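Local coordinates for endo-1,4-beta-xylanase (Pseudoalteromonas haloplanktis, PDB 1XWQ), which hydrolyses internal beta-1,4 linkages of xylan and probably also beta-1,4-glucosidic bonds of cellulose and mixed beta-glucans, at residues H62-I67 with Q78-G83; Y122-K127 with G140-G145; D73-Q78 with L126-N131. The protein carries 1 engineered substitution. One frame throughout, in Å; residues are numbered along the deposited sequence. Where two conformers were deposited one is given.

Contact 1 of 3, residues H62-I67 with Q78-G83. Engineered in segment 78-83: Gln78 (natural residue Glu). With XYP (beta-D-xylopyranose), chain B.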
ATOM      1  N   HIS A  62       5.416  18.797   5.954  1.00 10.25           N
ATOM      2  CA  HIS A  62       4.024  18.370   5.884  1.00 10.46           C
ATOM      3  C   HIS A  62       3.907  16.903   6.272  1.00 10.12           C
ATOM      4  O   HIS A  62       4.866  16.144   6.150  1.00  9.98           O
ATOM      5  CB  HIS A  62       3.489  18.538   4.460  1.00 11.13           C
ATOM      6  CG  HIS A  62       2.935  19.901   4.159  1.00 12.10           C
ATOM      7  ND1 HIS A  62       3.734  20.996   3.920  1.00 13.02           N
ATOM      8  CD2 HIS A  62       1.658  20.331   4.016  1.00 12.52           C
ATOM      9  CE1 HIS A  62       2.975  22.044   3.648  1.00 13.41           C
ATOM     10  NE2 HIS A  62       1.711  21.667   3.701  1.00 12.27           N
ATOM     11  N   TYR A  63       2.730  16.502   6.739  1.00  9.76           N
ATOM     12  CA  TYR A  63       2.471  15.093   7.015  1.00 10.11           C
ATOM     13  C   TYR A  63       1.090  14.658   6.542  1.00 10.26           C
ATOM     14  O   TYR A  63       0.199  15.487   6.340  1.00 10.41           O
ATOM     15  CB  TYR A  63       2.649  14.784   8.505  1.00 10.17           C
ATOM     16  CG  TYR A  63       1.727  15.558   9.431  1.00  9.41           C
ATOM     17  CD1 TYR A  63       2.089  16.814   9.919  1.00 10.84           C
ATOM     18  CD2 TYR A  63       0.501  15.024   9.830  1.00  9.46           C
ATOM     19  CE1 TYR A  63       1.238  17.533  10.774  1.00 10.87           C
ATOM     20  CE2 TYR A  63      -0.344  15.720  10.688  1.00 10.91           C
ATOM     21  CZ  TYR A  63       0.032  16.968  11.162  1.00 11.73           C
ATOM     22  OH  TYR A  63      -0.806  17.657  12.011  1.00 12.68           O
ATOM     23  N   ILE A  64       0.925  13.355   6.346  1.00 10.28           N
ATOM     24  CA  ILE A  64      -0.397  12.785   6.129  1.00 10.65           C
ATOM     25  C   ILE A  64      -0.952  12.464   7.507  1.00 10.57           C
ATOM     26  O   ILE A  64      -0.352  11.696   8.263  1.00 10.91           O
ATOM     27  CB  ILE A  64      -0.335  11.509   5.238  1.00 10.20           C
ATOM     28  CG1 ILE A  64       0.156  11.852   3.820  1.00 10.45           C
ATOM     29  CG2 ILE A  64      -1.703  10.785   5.207  1.00 10.63           C
ATOM     30  CD1 ILE A  64      -0.731  12.872   3.049  1.00  9.72           C
ATOM     31  N   LYS A  65      -2.095  13.063   7.824  1.00 10.85           N
ATOM     32  CA  LYS A  65      -2.684  12.950   9.149  1.00 11.00           C
ATOM     33  C   LYS A  65      -3.561  11.719   9.224  1.00 11.19           C
ATOM     34  O   LYS A  65      -4.563  11.618   8.518  1.00 11.42           O
ATOM     35  CB  LYS A  65      -3.515  14.193   9.478  1.00 11.02           C
ATOM     36  CG  LYS A  65      -3.978  14.262  10.937  1.00 11.72           C
ATOM     37  CD  LYS A  65      -4.936  15.420  11.160  1.00 12.75           C
ATOM     38  CE  LYS A  65      -4.194  16.752  11.203  1.00 13.75           C
ATOM     39  NZ  LYS A  65      -5.054  17.834  11.772  1.00 14.29           N
ATOM     40  N   ALA A  66      -3.177  10.778  10.074  1.00 11.62           N
ATOM     41  CA  ALA A  66      -3.991   9.594  10.295  1.00 12.48           C
ATOM     42  C   ALA A  66      -5.080   9.922  11.317  1.00 12.94           C
ATOM     43  O   ALA A  66      -4.974   9.584  12.498  1.00 12.99           O
ATOM     44  CB  ALA A  66      -3.130   8.410  10.736  1.00 12.34           C
ATOM     45  N   ILE A  67      -6.116  10.610  10.840  1.00 14.06           N
ATOM     46  CA  ILE A  67      -7.248  11.006  11.672  1.00 15.27           C
ATOM     47  C   ILE A  67      -7.828   9.767  12.358  1.00 16.22           C
ATOM     48  O   ILE A  67      -7.982   8.711  11.738  1.00 15.84           O
ATOM     49  CB  ILE A  67      -8.308  11.768  10.838  1.00 15.26           C
ATOM     50  CG1 ILE A  67      -7.771  13.146  10.428  1.00 15.88           C
ATOM     51  CG2 ILE A  67      -9.594  11.959  11.620  1.00 15.64           C
ATOM     52  CD1 ILE A  67      -8.105  13.521   9.000  1.00 19.11           C
ATOM     53  N   GLN A  78       3.125   4.592   6.991  1.00 11.05           N
ATOM     54  CA  GLN A  78       2.282   4.053   5.945  1.00 11.20           C
ATOM     55  C   GLN A  78       1.604   5.164   5.114  1.00 10.96           C
ATOM     56  O   GLN A  78       1.787   5.225   3.892  1.00 10.29           O
ATOM     57  CB  GLN A  78       1.279   3.098   6.582  1.00 11.88           C
ATOM     58  CG  GLN A  78       0.125   2.737   5.730  1.00 13.87           C
ATOM     59  CD  GLN A  78      -0.962   2.086   6.532  1.00 17.56           C
ATOM     60  OE1 GLN A  78      -1.863   2.772   7.040  1.00 18.39           O
ATOM     61  NE2 GLN A  78      -0.886   0.758   6.671  1.00 17.21           N
ATOM     62  N   GLY A  79       0.856   6.047   5.776  1.00 10.57           N
ATOM     63  CA  GLY A  79       0.217   7.163   5.094  1.00 10.51           C
ATOM     64  C   GLY A  79       1.198   8.150   4.478  1.00 10.09           C
ATOM     65  O   GLY A  79       0.975   8.651   3.368  1.00  9.80           O
ATOM     66  N   GLN A  80       2.295   8.419   5.186  1.00 10.09           N
ATOM     67  CA  GLN A  80       3.333   9.330   4.697  1.00  9.71           C
ATOM     68  C   GLN A  80       3.929   8.840   3.380  1.00  9.87           C
ATOM     69  O   GLN A  80       4.059   9.599   2.420  1.00  9.30           O
ATOM     70  CB  GLN A  80       4.447   9.479   5.745  1.00 10.05           C
ATOM     71  CG  GLN A  80       5.339  10.711   5.555  1.00  9.15           C
ATOM     72  CD  GLN A  80       4.660  12.010   5.975  1.00  9.24           C
ATOM     73  OE1 GLN A  80       3.514  12.007   6.421  1.00  9.36           O
ATOM     74  NE2 GLN A  80       5.373  13.119   5.844  1.00  9.27           N
ATOM     75  N   SER A  81       4.271   7.552   3.346  1.00  9.51           N
ATOM     76  CA  SER A  81       4.918   6.955   2.190  1.00  9.77           C
ATOM     77  C   SER A  81       3.957   6.833   1.003  1.00  9.84           C
ATOM     78  O   SER A  81       4.349   7.038  -0.147  1.00  9.94           O
ATOM     79  CB  SER A  81       5.485   5.589   2.574  1.00  9.68           C
ATOM     80  OG  SER A  81       4.466   4.665   2.908  0.80  8.67           O
ATOM     81  N   TRP A  82       2.702   6.503   1.290  1.00  9.90           N
ATOM     82  CA  TRP A  82       1.648   6.510   0.271  1.00 10.28           C
ATOM     83  C   TRP A  82       1.447   7.895  -0.326  1.00 10.35           C
ATOM     84  O   TRP A  82       1.239   8.030  -1.534  1.00 10.56           O
ATOM     85  CB  TRP A  82       0.324   6.057   0.867  1.00 10.67           C
ATOM     86  CG  TRP A  82       0.230   4.594   1.127  1.00 11.18           C
ATOM     87  CD1 TRP A  82       1.009   3.601   0.595  1.00 11.87           C
ATOM     88  CD2 TRP A  82      -0.708   3.952   1.985  1.00 11.84           C
ATOM     89  NE1 TRP A  82       0.613   2.378   1.083  1.00 12.55           N
ATOM     90  CE2 TRP A  82      -0.446   2.565   1.933  1.00 12.72           C
ATOM     91  CE3 TRP A  82      -1.758   4.410   2.799  1.00 11.85           C
ATOM     92  CZ2 TRP A  82      -1.197   1.634   2.659  1.00 14.19           C
ATOM     93  CZ3 TRP A  82      -2.497   3.491   3.520  1.00 12.89           C
ATOM     94  CH2 TRP A  82      -2.218   2.111   3.435  1.00 14.45           C
ATOM     95  N   GLY A  83       1.484   8.912   0.530  1.00 10.19           N
ATOM     96  CA  GLY A  83       1.307  10.292   0.101  1.00  9.91           C
ATOM     97  C   GLY A  83       2.383  10.699  -0.888  1.00  9.94           C
ATOM     98  O   GLY A  83       2.091  11.328  -1.920  1.00  9.25           O
TER
HETATM   99  C1  XYP B   3      -6.179   1.106   9.767  1.00 27.92           C
HETATM  100  C2  XYP B   3      -4.911   1.899   9.932  1.00 26.93           C
HETATM  101  C3  XYP B   3      -3.780   1.370   9.057  1.00 26.30           C
HETATM  102  C4  XYP B   3      -3.655  -0.153   9.137  1.00 26.57           C
HETATM  103  C5  XYP B   3      -5.038  -0.772   8.957  1.00 27.31           C
HETATM  104  O2  XYP B   3      -5.158   3.247   9.607  1.00 26.28           O
HETATM  105  O3  XYP B   3      -2.588   2.004   9.468  1.00 26.10           O
HETATM  106  O4  XYP B   3      -2.783  -0.652   8.142  1.00 24.65           O
HETATM  107  O5  XYP B   3      -5.936  -0.226   9.915  1.00 27.98           O
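Gln80, near the start of helix 77-89 in the alpha-helical barrel of this family 8 glycoside hydrolase, docks the helix onto strand 58-66 through a side chain that pairs with the backbone as a neighbouring strand would. Its amide meets two groups on the same edge of the strand: OE1 accepts from Ile64 N at 2.9 Å (165° at the hydrogen), and NE2 donates to His62 O at 3.1 Å (155°), with that carbonyl oxygen almost in the amide plane. A bend at chi2 (75°) swings the amide round to the strand, where it lies across Tyr63 CA. NE2 has a second acceptor, Leu99 O of helix 93-107, so both N-H groups are used. Ile64 supplies the apolar half of the contact: its CG1 lies 3.3 Å from Gly79 O and also reaches the CA of Gly83. Glycine suits both helix positions, since a methyl on Gly83 would fall 2.8 Å from Ile64 CG1, an outright clash, and one on Gly79 would press tightly on Ile64 CG2. Two residues before Gln80, the engineered Gln78 (naturally Glu) extends towards the bound xylose, where OE1 accepts from the sugar's O3 at 2.6 Å and NE2 donates to its O4 at 2.8 Å; Tyr380 OH also bonds OE1. A leucine in place of Gln80 would probably leave Ile64 N and the carbonyls of His62 and Leu99 without these mates inside the protein. The paired amide thus satisfies buried strand polar groups while fixing the helix that carries a sugar-contacting residue.

Contact 2 of 3, residues Y122-K127 with G140-G145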
ATOM      1  N   TYR A 122      11.971   3.646  10.412  1.00 12.41           N
ATOM      2  CA  TYR A 122      11.073   4.786  10.528  1.00 12.72           C
ATOM      3  C   TYR A 122       9.965   4.514  11.531  1.00 12.62           C
ATOM      4  O   TYR A 122       9.167   3.590  11.360  1.00 12.88           O
ATOM      5  CB  TYR A 122      10.568   5.204   9.137  1.00 12.71           C
ATOM      6  CG  TYR A 122      11.646   5.956   8.391  1.00 13.16           C
ATOM      7  CD1 TYR A 122      12.840   5.326   8.037  1.00 13.23           C
ATOM      8  CD2 TYR A 122      11.503   7.312   8.093  1.00 13.31           C
ATOM      9  CE1 TYR A 122      13.855   6.017   7.393  1.00 13.14           C
ATOM     10  CE2 TYR A 122      12.510   8.010   7.434  1.00 13.66           C
ATOM     11  CZ  TYR A 122      13.683   7.356   7.095  1.00 13.11           C
ATOM     12  OH  TYR A 122      14.695   8.036   6.455  1.00 14.44           O
ATOM     13  N   ALA A 123       9.962   5.313  12.600  1.00 12.75           N
ATOM     14  CA  ALA A 123       8.990   5.181  13.689  1.00 12.70           C
ATOM     15  C   ALA A 123       7.575   5.239  13.142  1.00 12.96           C
ATOM     16  O   ALA A 123       7.162   6.254  12.561  1.00 12.54           O
ATOM     17  CB  ALA A 123       9.195   6.280  14.716  1.00 12.38           C
ATOM     18  N   TRP A 124       6.833   4.154  13.339  1.00 12.65           N
ATOM     19  CA  TRP A 124       5.545   4.004  12.676  1.00 12.77           C
ATOM     20  C   TRP A 124       4.461   4.951  13.157  1.00 12.79           C
ATOM     21  O   TRP A 124       3.567   5.308  12.389  1.00 12.66           O
ATOM     22  CB  TRP A 124       5.077   2.547  12.690  1.00 13.02           C
ATOM     23  CG  TRP A 124       4.235   2.142  13.867  1.00 13.59           C
ATOM     24  CD1 TRP A 124       4.679   1.646  15.065  1.00 14.49           C
ATOM     25  CD2 TRP A 124       2.803   2.153  13.945  1.00 13.65           C
ATOM     26  NE1 TRP A 124       3.612   1.353  15.879  1.00 14.90           N
ATOM     27  CE2 TRP A 124       2.448   1.660  15.221  1.00 14.56           C
ATOM     28  CE3 TRP A 124       1.778   2.528  13.062  1.00 13.82           C
ATOM     29  CZ2 TRP A 124       1.113   1.534  15.639  1.00 15.52           C
ATOM     30  CZ3 TRP A 124       0.454   2.405  13.475  1.00 14.06           C
ATOM     31  CH2 TRP A 124       0.135   1.911  14.758  1.00 14.85           C
ATOM     32  N   LYS A 125       4.532   5.351  14.424  1.00 12.50           N
ATOM     33  CA  LYS A 125       3.488   6.197  14.986  1.00 12.45           C
ATOM     34  C   LYS A 125       4.036   7.416  15.707  1.00 12.03           C
ATOM     35  O   LYS A 125       4.715   7.292  16.735  1.00 11.54           O
ATOM     36  CB  LYS A 125       2.592   5.397  15.927  1.00 12.80           C
ATOM     37  CG  LYS A 125       1.391   6.181  16.439  1.00 14.19           C
ATOM     38  CD  LYS A 125       0.726   5.437  17.588  1.00 17.18           C
ATOM     39  CE  LYS A 125      -0.449   4.612  17.120  1.00 19.43           C
ATOM     40  NZ  LYS A 125      -1.125   3.974  18.289  1.00 21.17           N
ATOM     41  N   LEU A 126       3.717   8.585  15.154  1.00 11.38           N
ATOM     42  CA  LEU A 126       3.997   9.865  15.779  1.00 11.48           C
ATOM     43  C   LEU A 126       2.682  10.490  16.230  1.00 11.50           C
ATOM     44  O   LEU A 126       1.615  10.128  15.734  1.00 11.52           O
ATOM     45  CB  LEU A 126       4.707  10.797  14.783  1.00 11.51           C
ATOM     46  CG  LEU A 126       6.246  10.782  14.696  1.00 11.24           C
ATOM     47  CD1 LEU A 126       6.826   9.383  14.548  1.00 10.24           C
ATOM     48  CD2 LEU A 126       6.733  11.676  13.555  1.00 11.96           C
ATOM     49  N   LYS A 127       2.765  11.419  17.179  1.00 11.34           N
ATOM     50  CA  LYS A 127       1.650  12.296  17.515  1.00 11.91           C
ATOM     51  C   LYS A 127       2.188  13.691  17.785  1.00 11.85           C
ATOM     52  O   LYS A 127       3.385  13.865  18.020  1.00 11.52           O
ATOM     53  CB  LYS A 127       0.894  11.800  18.756  1.00 12.05           C
ATOM     54  CG  LYS A 127      -0.171  10.761  18.460  1.00 14.09           C
ATOM     55  CD  LYS A 127      -0.883  10.312  19.723  1.00 16.42           C
ATOM     56  CE  LYS A 127      -1.858   9.195  19.416  1.00 18.32           C
ATOM     57  NZ  LYS A 127      -2.665   8.838  20.604  1.00 19.09           N
ATOM     58  N   GLY A 140       9.075   1.603  16.805  1.00 13.70           N
ATOM     59  CA  GLY A 140       9.052   0.418  15.963  1.00 13.70           C
ATOM     60  C   GLY A 140       8.555   0.743  14.561  1.00 13.72           C
ATOM     61  O   GLY A 140       7.732   1.654  14.386  1.00 13.75           O
ATOM     62  N   PRO A 141       9.052   0.019  13.559  1.00 13.47           N
ATOM     63  CA  PRO A 141       8.655   0.269  12.172  1.00 13.01           C
ATOM     64  C   PRO A 141       7.383  -0.465  11.752  1.00 12.61           C
ATOM     65  O   PRO A 141       6.991  -1.469  12.358  1.00 12.62           O
ATOM     66  CB  PRO A 141       9.862  -0.244  11.377  1.00 13.25           C
ATOM     67  CG  PRO A 141      10.394  -1.402  12.208  1.00 13.12           C
ATOM     68  CD  PRO A 141      10.048  -1.069  13.652  1.00 13.66           C
ATOM     69  N   ALA A 142       6.730   0.075  10.727  1.00 11.73           N
ATOM     70  CA  ALA A 142       5.748  -0.656   9.937  1.00 11.52           C
ATOM     71  C   ALA A 142       6.364  -0.774   8.536  1.00 10.98           C
ATOM     72  O   ALA A 142       6.273   0.154   7.727  1.00 10.99           O
ATOM     73  CB  ALA A 142       4.422   0.090   9.897  1.00 11.32           C
ATOM     74  N   PRO A 143       7.036  -1.898   8.282  1.00 11.00           N
ATOM     75  CA  PRO A 143       7.905  -2.056   7.098  1.00 10.85           C
ATOM     76  C   PRO A 143       7.306  -1.766   5.713  1.00 11.17           C
ATOM     77  O   PRO A 143       8.104  -1.479   4.815  1.00 11.12           O
ATOM     78  CB  PRO A 143       8.374  -3.504   7.211  1.00 10.73           C
ATOM     79  CG  PRO A 143       8.365  -3.736   8.691  1.00 10.34           C
ATOM     80  CD  PRO A 143       7.081  -3.096   9.150  1.00 10.26           C
ATOM     81  N   ASP A 144       5.981  -1.814   5.539  1.00 11.10           N
ATOM     82  CA  ASP A 144       5.371  -1.365   4.276  1.00 11.32           C
ATOM     83  C   ASP A 144       5.579   0.147   4.047  1.00 11.08           C
ATOM     84  O   ASP A 144       5.556   0.626   2.903  1.00 11.49           O
ATOM     85  CB  ASP A 144       3.878  -1.758   4.170  1.00 11.62           C
ATOM     86  CG  ASP A 144       3.007  -1.150   5.269  1.00 11.86           C
ATOM     87  OD1 ASP A 144       3.442  -1.022   6.428  1.00 12.51           O
ATOM     88  OD2 ASP A 144       1.837  -0.773   5.067  1.00 16.36           O
ATOM     89  N   GLY A 145       5.799   0.882   5.135  1.00 10.46           N
ATOM     90  CA  GLY A 145       6.170   2.289   5.055  1.00  9.81           C
ATOM     91  C   GLY A 145       7.518   2.473   4.367  1.00  9.80           C
ATOM     92  O   GLY A 145       7.627   3.176   3.365  1.00  9.38           O
TER
HETATM   93  O   HOH W   1       7.858   2.372   9.323  1.00 11.92           O
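Trp124 and Gly140 sit at two corners of the chain, where Trp124 N donates to Gly140 O at 2.9 Å (155° at the hydrogen). Beyond this bond the backbones stay close but are joined less directly: Tyr122 O receives a CA-H...O contact from Pro141 CA at 3.5 Å, and a water bridges Tyr122 O (2.7 Å) and Ala142 N (2.9 Å). No N-H of Pro141 is called on here, its CA-H facing Tyr122 O instead. The side-chain contact belongs mainly to Trp124. Its CB rests 3.8 Å from Ala142 CB, a methyl small enough to sit beside the indole's root, while CD1 brings the ring edge to Gly140 O at 3.1 Å, the oxygen lying in the ring plane. An unusual chi1 of 91° turns the indole to this position, and Lys125 CB lies over the centre of one face. NE1, next to CD1 in the ring, makes a weak hydrogen bond to Asp138 OD2. On the other segment Gly145 N bonds back to Ala142 O, closing the opening turn of helix 143-160, in which Pro143 needs no donor. The contact closes the open end of the beta-hairpin formed by strands 123-128 and 134-139, just where the chain passes into a helix; the Trp124 side chain, about 5 Å from a bound xylose, is consistent with a place in the substrate cleft.

Contact 3 of 3, residues D73-Q78 with L126-N131. Engineered in segment 73-78: Gln78 (natural residue Glu). With XYP (beta-D-xylopyranose), chain B.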
ATOM      1  N   ASP A  73      -5.857  11.457  16.765  1.00 17.07           N
ATOM      2  CA  ASP A  73      -5.120  11.565  15.507  1.00 15.88           C
ATOM      3  C   ASP A  73      -3.654  11.229  15.716  1.00 15.05           C
ATOM      4  O   ASP A  73      -3.044  11.656  16.694  1.00 14.65           O
ATOM      5  CB  ASP A  73      -5.216  12.986  14.957  1.00 15.84           C
ATOM      6  CG  ASP A  73      -6.632  13.390  14.614  1.00 15.58           C
ATOM      7  OD1 ASP A  73      -7.535  12.525  14.610  1.00 15.37           O
ATOM      8  OD2 ASP A  73      -6.927  14.562  14.328  1.00 15.20           O
ATOM      9  N   ASP A  74      -3.089  10.460  14.801  1.00 13.97           N
ATOM     10  CA  ASP A  74      -1.650  10.254  14.817  1.00 13.56           C
ATOM     11  C   ASP A  74      -1.064  10.378  13.421  1.00 12.72           C
ATOM     12  O   ASP A  74      -1.759  10.772  12.487  1.00 12.18           O
ATOM     13  CB  ASP A  74      -1.259   8.934  15.511  1.00 13.92           C
ATOM     14  CG  ASP A  74      -1.953   7.711  14.919  1.00 15.00           C
ATOM     15  OD1 ASP A  74      -2.116   7.634  13.686  1.00 13.74           O
ATOM     16  OD2 ASP A  74      -2.348   6.764  15.626  1.00 16.51           O
ATOM     17  N   ILE A  75       0.224  10.092  13.292  1.00 12.01           N
ATOM     18  CA  ILE A  75       0.918  10.264  12.020  1.00 12.27           C
ATOM     19  C   ILE A  75       1.684   8.972  11.750  1.00 12.36           C
ATOM     20  O   ILE A  75       2.425   8.501  12.615  1.00 12.84           O
ATOM     21  CB  ILE A  75       1.871  11.487  12.089  1.00 12.19           C
ATOM     22  CG1 ILE A  75       1.107  12.745  12.552  1.00 12.04           C
ATOM     23  CG2 ILE A  75       2.564  11.716  10.738  1.00 11.27           C
ATOM     24  CD1 ILE A  75       2.008  13.908  12.962  1.00 12.85           C
ATOM     25  N   ARG A  76       1.485   8.396  10.566  1.00 12.15           N
ATOM     26  CA  ARG A  76       1.974   7.043  10.276  1.00 12.25           C
ATOM     27  C   ARG A  76       2.900   7.007   9.068  1.00 11.91           C
ATOM     28  O   ARG A  76       2.694   7.750   8.106  1.00 12.26           O
ATOM     29  CB  ARG A  76       0.790   6.092  10.071  1.00 12.21           C
ATOM     30  CG  ARG A  76      -0.090   5.991  11.301  1.00 12.49           C
ATOM     31  CD  ARG A  76      -1.257   5.017  11.212  1.00 13.11           C
ATOM     32  NE  ARG A  76      -1.972   5.034  12.488  1.00 12.87           N
ATOM     33  CZ  ARG A  76      -2.666   4.027  12.996  1.00 14.19           C
ATOM     34  NH1 ARG A  76      -2.783   2.879  12.337  1.00 14.04           N
ATOM     35  NH2 ARG A  76      -3.256   4.171  14.175  1.00 13.19           N
ATOM     36  N   THR A  77       3.909   6.139   9.110  1.00 11.77           N
ATOM     37  CA  THR A  77       4.828   5.992   7.979  1.00 11.38           C
ATOM     38  C   THR A  77       4.109   5.448   6.751  1.00 11.32           C
ATOM     39  O   THR A  77       4.449   5.787   5.624  1.00 11.27           O
ATOM     40  CB  THR A  77       6.040   5.100   8.326  1.00 11.30           C
ATOM     41  OG1 THR A  77       5.601   3.885   8.956  1.00 11.57           O
ATOM     42  CG2 THR A  77       6.916   5.774   9.374  1.00 10.75           C
ATOM     43  N   GLN A  78       3.125   4.592   6.991  1.00 11.05           N
ATOM     44  CA  GLN A  78       2.282   4.053   5.945  1.00 11.20           C
ATOM     45  C   GLN A  78       1.604   5.164   5.114  1.00 10.96           C
ATOM     46  O   GLN A  78       1.787   5.225   3.892  1.00 10.29           O
ATOM     47  CB  GLN A  78       1.279   3.098   6.582  1.00 11.88           C
ATOM     48  CG  GLN A  78       0.125   2.737   5.730  1.00 13.87           C
ATOM     49  CD  GLN A  78      -0.962   2.086   6.532  1.00 17.56           C
ATOM     50  OE1 GLN A  78      -1.863   2.772   7.040  1.00 18.39           O
ATOM     51  NE2 GLN A  78      -0.886   0.758   6.671  1.00 17.21           N
ATOM     52  N   LEU A 126       3.717   8.585  15.154  1.00 11.38           N
ATOM     53  CA  LEU A 126       3.997   9.865  15.779  1.00 11.48           C
ATOM     54  C   LEU A 126       2.682  10.490  16.230  1.00 11.50           C
ATOM     55  O   LEU A 126       1.615  10.128  15.734  1.00 11.52           O
ATOM     56  CB  LEU A 126       4.707  10.797  14.783  1.00 11.51           C
ATOM     57  CG  LEU A 126       6.246  10.782  14.696  1.00 11.24           C
ATOM     58  CD1 LEU A 126       6.826   9.383  14.548  1.00 10.24           C
ATOM     59  CD2 LEU A 126       6.733  11.676  13.555  1.00 11.96           C
ATOM     60  N   LYS A 127       2.765  11.419  17.179  1.00 11.34           N
ATOM     61  CA  LYS A 127       1.650  12.296  17.515  1.00 11.91           C
ATOM     62  C   LYS A 127       2.188  13.691  17.785  1.00 11.85           C
ATOM     63  O   LYS A 127       3.385  13.865  18.020  1.00 11.52           O
ATOM     64  CB  LYS A 127       0.894  11.800  18.756  1.00 12.05           C
ATOM     65  CG  LYS A 127      -0.171  10.761  18.460  1.00 14.09           C
ATOM     66  CD  LYS A 127      -0.883  10.312  19.723  1.00 16.42           C
ATOM     67  CE  LYS A 127      -1.858   9.195  19.416  1.00 18.32           C
ATOM     68  NZ  LYS A 127      -2.665   8.838  20.604  1.00 19.09           N
ATOM     69  N   LEU A 128       1.300  14.680  17.744  1.00 11.94           N
ATOM     70  CA  LEU A 128       1.616  16.002  18.270  1.00 12.20           C
ATOM     71  C   LEU A 128       1.253  16.003  19.759  1.00 12.27           C
ATOM     72  O   LEU A 128       0.190  15.500  20.138  1.00 12.12           O
ATOM     73  CB  LEU A 128       0.846  17.088  17.511  1.00 12.21           C
ATOM     74  CG  LEU A 128       1.018  17.231  15.990  1.00 13.20           C
ATOM     75  CD1 LEU A 128       0.486  18.572  15.524  1.00 13.41           C
ATOM     76  CD2 LEU A 128       2.472  17.053  15.545  1.00 13.67           C
ATOM     77  N   ASN A 129       2.129  16.540  20.606  1.00 12.26           N
ATOM     78  CA  ASN A 129       1.830  16.576  22.046  1.00 12.05           C
ATOM     79  C   ASN A 129       0.853  17.703  22.385  1.00 12.05           C
ATOM     80  O   ASN A 129       0.388  18.396  21.482  1.00 11.99           O
ATOM     81  CB  ASN A 129       3.111  16.627  22.897  1.00 12.03           C
ATOM     82  CG  ASN A 129       3.897  17.913  22.717  1.00 11.57           C
ATOM     83  OD1 ASN A 129       3.389  18.924  22.213  1.00  8.52           O
ATOM     84  ND2 ASN A 129       5.155  17.880  23.135  1.00 11.17           N
ATOM     85  N   GLN A 130       0.543  17.883  23.672  1.00 12.12           N
ATOM     86  CA  GLN A 130      -0.416  18.896  24.118  1.00 12.15           C
ATOM     87  C   GLN A 130      -0.018  20.323  23.725  1.00 12.09           C
ATOM     88  O   GLN A 130      -0.861  21.225  23.706  1.00 11.56           O
ATOM     89  CB  GLN A 130      -0.613  18.816  25.640  1.00 12.90           C
ATOM     90  N   ASN A 131       1.261  20.517  23.405  1.00 11.30           N
ATOM     91  CA  ASN A 131       1.758  21.824  22.995  1.00 11.71           C
ATOM     92  C   ASN A 131       1.905  21.964  21.483  1.00 11.27           C
ATOM     93  O   ASN A 131       2.344  23.003  20.995  1.00 11.11           O
ATOM     94  CB  ASN A 131       3.081  22.144  23.704  1.00 11.38           C
ATOM     95  CG  ASN A 131       2.964  22.068  25.206  1.00 13.17           C
ATOM     96  OD1 ASN A 131       2.002  22.579  25.794  1.00 13.11           O
ATOM     97  ND2 ASN A 131       3.944  21.435  25.843  1.00 11.70           N
TER
HETATM   98  C1  XYP B   3      -6.179   1.106   9.767  1.00 27.92           C
HETATM   99  C2  XYP B   3      -4.911   1.899   9.932  1.00 26.93           C
HETATM  100  C3  XYP B   3      -3.780   1.370   9.057  1.00 26.30           C
HETATM  101  C4  XYP B   3      -3.655  -0.153   9.137  1.00 26.57           C
HETATM  102  C5  XYP B   3      -5.038  -0.772   8.957  1.00 27.31           C
HETATM  103  O2  XYP B   3      -5.158   3.247   9.607  1.00 26.28           O
HETATM  104  O3  XYP B   3      -2.588   2.004   9.468  1.00 26.10           O
HETATM  105  O4  XYP B   3      -2.783  -0.652   8.142  1.00 24.65           O
HETATM  106  O5  XYP B   3      -5.936  -0.226   9.915  1.00 27.98           O
HETATM  107  O   HOH W   2      -1.306  13.999  16.570  1.00 17.85           O
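Ile75 and Leu126 form an antiparallel hydrogen-bonded pair between short strands whose directions differ by 148°. Ile75 N donates to Leu126 O at 2.8 Å, and Leu126 N returns a bond to Ile75 O at 2.9 Å. Further out, a water carries the link on, donating to Asp73 O and accepting from Leu128 N. Ile75 and Leu126 turn to the same face of the sheet, CB to CB 4.0 Å; there the Ile75 tip, CD1, meets Leu128 CD2 at 4.1 Å, the two branches crossing obliquely, and Tyr63 extends this apolar surface. Lys127 lays its aliphatic part along the other strand, CG 3.6 Å from Asp74 CB, before its ammonium group reaches Glu71 O. Asp74 itself is held by a side-on salt bridge: Arg76 NE meets OD1 at 2.9 Å and Arg76 NH2 meets OD2 at 3.1 Å, both oxygens close to the guanidinium plane. With chi1 at 55°, the carboxylate folds between its own backbone N and carbonyl carbon to face the arginine two residues on. The remaining nitrogen, Arg76 NH1, donates to the xylose O3 at 3.0 Å. Asp74 is therefore a second-shell residue that fixes the rotation of a sugar-binding arginine. Here the central strand of an antiparallel sheet, 74-76, passes through Arg76 at the N-cap position straight into helix 77-89, so that residues of this strand-helix junction reach the sugar.

Overall arrangement
The three contacts cluster on one side of the barrel, their centres 10 to 11 Å apart, and all reach the same five-stranded antiparallel sheet. Contacts 1 and 3 interlock along the chain: Ala66 N probably bonds to Asp74 O (2.8 Å), and Gln78 belongs to both. Contact 2 shares Leu126 and Lys127 with contact 3, and its Trp124 CZ3 packs 3.5 Å from Arg76 NH1. Contacts 1 and 3 meet at one bound xylose, gripped by Arg76 and the engineered Gln78 together with Asp281, and Trp124 of contact 2 lies close to a bound xylose unit. Asp144 OD2 of contact 2 lies 3.5 Å from Gln78 NE2, while its salt bridge to Arg284 ties the start of helix 143-160 to another part of the barrel.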